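Local coordinates for protein B (Streptococcus agalactiae, PDB 5H6I), which permeabilizes membranes as a secreted pore-forming toxin, the CAMP factor, and is also classed among the bacterial Fc-binding proteins that bind IgG, at residues A[46-51]-A[100-105]. Sequence-based numbering, arbitrary orientation.
Sequences DQDSIQ and EALTDV
D48 of helix 35-58 faces L102 of helix 93-115 with 7.3 Å between their CA atoms, the shortest CA-CA distance between the two segments. Both CB atoms point toward the opposite helix. The contact is small, burying 96 Å² in total. D48 reaches across with its carboxylate. Its CG lies beside the backbone N and anti to the carbonyl carbon (chi1 -56°), and with CB already directed at the other helix this carries the carboxylate over to L102. D48 OD2 lies 3.8 Å from L102 CB and 4.2 Å from L102 CD1, so one oxygen rests against the base and one methyl of the leucine. The two side chains cross at a slant. This is van der Waals packing; no hydrogen bond joins the two segments. The other oxygen, D48 OD1, lies 4.3 Å from T103 OG1, too far for a hydrogen bond. K44, one turn earlier on helix 35-58, links them instead: its NZ forms a salt bridge with D48 OD1 and a hydrogen bond with T103 OG1, which probably helps to keep the buried carboxylate ionised. The contact belongs to the N-terminal helical bundle. L102 also packs on S74, V75 and L78 of helix 65-84, while D48 touches I106 further along helix 93-115. A101 and V105 both meet helix 121-139, and A101 also meets helix 145-163.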
ATOM      1  N   ASP A  46     -11.890  10.670   8.125  1.00 68.72           N
ATOM      2  CA  ASP A  46     -10.615  10.963   8.769  1.00 71.31           C
ATOM      3  C   ASP A  46      -9.838   9.692   9.088  1.00 68.27           C
ATOM      4  O   ASP A  46      -8.603   9.697   9.044  1.00 73.74           O
ATOM      5  CB  ASP A  46     -10.840  11.778  10.043  1.00 76.97           C
ATOM      6  CG  ASP A  46     -11.073  13.247   9.758  1.00 81.87           C
ATOM      7  OD1 ASP A  46     -11.061  13.626   8.568  1.00 78.44           O
ATOM      8  OD2 ASP A  46     -11.264  14.022  10.720  1.00 78.03           O
ATOM      9  N   GLN A  47     -10.539   8.602   9.413  1.00 61.78           N
ATOM     10  CA  GLN A  47      -9.869   7.318   9.588  1.00 67.26           C
ATOM     11  C   GLN A  47      -9.267   6.837   8.274  1.00 70.96           C
ATOM     12  O   GLN A  47      -8.144   6.317   8.249  1.00 69.58           O
ATOM     13  CB  GLN A  47     -10.852   6.286  10.142  1.00 69.03           C
ATOM     14  CG  GLN A  47     -10.340   4.854  10.119  1.00 83.30           C
ATOM     15  CD  GLN A  47     -11.395   3.851  10.552  1.00 92.66           C
ATOM     16  OE1 GLN A  47     -12.498   4.225  10.950  1.00 89.95           O
ATOM     17  NE2 GLN A  47     -11.058   2.568  10.475  1.00 91.47           N
ATOM     18  N   ASP A  48      -9.997   7.007   7.170  1.00 66.55           N
ATOM     19  CA  ASP A  48      -9.470   6.617   5.867  1.00 65.32           C
ATOM     20  C   ASP A  48      -8.333   7.534   5.433  1.00 62.79           C
ATOM     21  O   ASP A  48      -7.348   7.073   4.847  1.00 56.31           O
ATOM     22  CB  ASP A  48     -10.589   6.621   4.825  1.00 57.87           C
ATOM     23  CG  ASP A  48     -11.757   5.741   5.221  1.00 63.05           C
ATOM     24  OD1 ASP A  48     -11.570   4.844   6.068  1.00 74.18           O
ATOM     25  OD2 ASP A  48     -12.866   5.948   4.683  1.00 69.70           O
ATOM     26  N   SER A  49      -8.453   8.835   5.713  1.00 59.63           N
ATOM     27  CA  SER A  49      -7.407   9.774   5.322  1.00 57.77           C
ATOM     28  C   SER A  49      -6.084   9.440   5.999  1.00 68.28           C
ATOM     29  O   SER A  49      -5.018   9.547   5.381  1.00 71.02           O
ATOM     30  CB  SER A  49      -7.834  11.205   5.654  1.00 64.03           C
ATOM     31  OG  SER A  49      -6.925  12.147   5.110  1.00 73.83           O
ATOM     32  N   ILE A  50      -6.134   9.030   7.266  1.00 68.88           N
ATOM     33  CA  ILE A  50      -4.919   8.608   7.957  1.00 72.70           C
ATOM     34  C   ILE A  50      -4.465   7.246   7.449  1.00 74.88           C
ATOM     35  O   ILE A  50      -3.266   7.001   7.269  1.00 75.31           O
ATOM     36  CB  ILE A  50      -5.150   8.604   9.479  1.00 72.93           C
ATOM     37  CG1 ILE A  50      -5.349  10.031   9.992  1.00 79.39           C
ATOM     38  CG2 ILE A  50      -3.989   7.935  10.202  1.00 70.66           C
ATOM     39  CD1 ILE A  50      -4.190  10.955   9.690  1.00 80.38           C
ATOM     40  N   GLN A  51      -5.414   6.341   7.200  1.00 66.17           N
ATOM     41  CA  GLN A  51      -5.057   5.015   6.707  1.00 60.50           C
ATOM     42  C   GLN A  51      -4.504   5.068   5.288  1.00 69.76           C
ATOM     43  O   GLN A  51      -3.652   4.249   4.928  1.00 68.27           O
ATOM     44  CB  GLN A  51      -6.272   4.090   6.769  1.00 54.30           C
ATOM     45  CG  GLN A  51      -5.935   2.610   6.716  1.00 75.18           C
ATOM     46  CD  GLN A  51      -6.994   1.755   7.382  1.00 83.76           C
ATOM     47  OE1 GLN A  51      -7.942   2.270   7.974  1.00 77.70           O
ATOM     48  NE2 GLN A  51      -6.838   0.440   7.289  1.00 75.60           N
ATOM     49  N   GLU A 100     -18.339   4.046   2.321  1.00 58.33           N
ATOM     50  CA  GLU A 100     -18.164   2.626   2.610  1.00 63.56           C
ATOM     51  C   GLU A 100     -17.249   1.961   1.590  1.00 59.71           C
ATOM     52  O   GLU A 100     -16.426   1.111   1.948  1.00 64.82           O
ATOM     53  CB  GLU A 100     -19.520   1.924   2.645  1.00 61.75           C
ATOM     54  CG  GLU A 100     -20.402   2.326   3.811  1.00 77.56           C
ATOM     55  CD  GLU A 100     -21.854   1.951   3.595  1.00 91.77           C
ATOM     56  OE1 GLU A 100     -22.232   1.672   2.437  1.00 81.99           O
ATOM     57  OE2 GLU A 100     -22.619   1.935   4.583  1.00101.95           O
ATOM     58  N   ALA A 101     -17.377   2.335   0.314  1.00 58.71           N
ATOM     59  CA  ALA A 101     -16.537   1.748  -0.722  1.00 55.01           C
ATOM     60  C   ALA A 101     -15.067   2.111  -0.552  1.00 60.61           C
ATOM     61  O   ALA A 101     -14.205   1.425  -1.112  1.00 57.47           O
ATOM     62  CB  ALA A 101     -17.025   2.179  -2.106  1.00 53.11           C
ATOM     63  N   LEU A 102     -14.764   3.168   0.204  1.00 52.79           N
ATOM     64  CA  LEU A 102     -13.369   3.490   0.490  1.00 56.39           C
ATOM     65  C   LEU A 102     -12.744   2.467   1.429  1.00 53.88           C
ATOM     66  O   LEU A 102     -11.537   2.212   1.349  1.00 53.72           O
ATOM     67  CB  LEU A 102     -13.263   4.893   1.084  1.00 53.32           C
ATOM     68  CG  LEU A 102     -13.288   6.037   0.068  1.00 55.76           C
ATOM     69  CD1 LEU A 102     -13.371   7.378   0.775  1.00 54.39           C
ATOM     70  CD2 LEU A 102     -12.066   5.974  -0.835  1.00 51.42           C
ATOM     71  N   THR A 103     -13.541   1.876   2.321  1.00 58.53           N
ATOM     72  CA  THR A 103     -13.037   0.786   3.150  1.00 57.90           C
ATOM     73  C   THR A 103     -12.719  -0.438   2.301  1.00 54.18           C
ATOM     74  O   THR A 103     -11.732  -1.140   2.552  1.00 57.74           O
ATOM     75  CB  THR A 103     -14.050   0.441   4.242  1.00 53.70           C
ATOM     76  OG1 THR A 103     -14.270   1.589   5.072  1.00 65.36           O
ATOM     77  CG2 THR A 103     -13.544  -0.707   5.105  1.00 62.04           C
ATOM     78  N   ASP A 104     -13.540  -0.705   1.280  1.00 55.40           N
ATOM     79  CA  ASP A 104     -13.237  -1.788   0.352  1.00 55.07           C
ATOM     80  C   ASP A 104     -12.001  -1.478  -0.482  1.00 56.14           C
ATOM     81  O   ASP A 104     -11.263  -2.395  -0.859  1.00 50.72           O
ATOM     82  CB  ASP A 104     -14.439  -2.058  -0.552  1.00 45.07           C
ATOM     83  CG  ASP A 104     -15.642  -2.570   0.217  1.00 61.83           C
ATOM     84  OD1 ASP A 104     -15.592  -3.718   0.705  1.00 68.28           O
ATOM     85  OD2 ASP A 104     -16.637  -1.823   0.335  1.00 63.31           O
ATOM     86  N   VAL A 105     -11.763  -0.198  -0.781  1.00 48.59           N
ATOM     87  CA  VAL A 105     -10.529   0.191  -1.460  1.00 55.05           C
ATOM     88  C   VAL A 105      -9.326  -0.120  -0.580  1.00 52.62           C
ATOM     89  O   VAL A 105      -8.360  -0.756  -1.016  1.00 50.89           O
ATOM     90  CB  VAL A 105     -10.573   1.680  -1.847  1.00 49.25           C
ATOM     91  CG1 VAL A 105      -9.174   2.190  -2.161  1.00 38.48           C
ATOM     92  CG2 VAL A 105     -11.500   1.899  -3.028  1.00 44.61           C
TER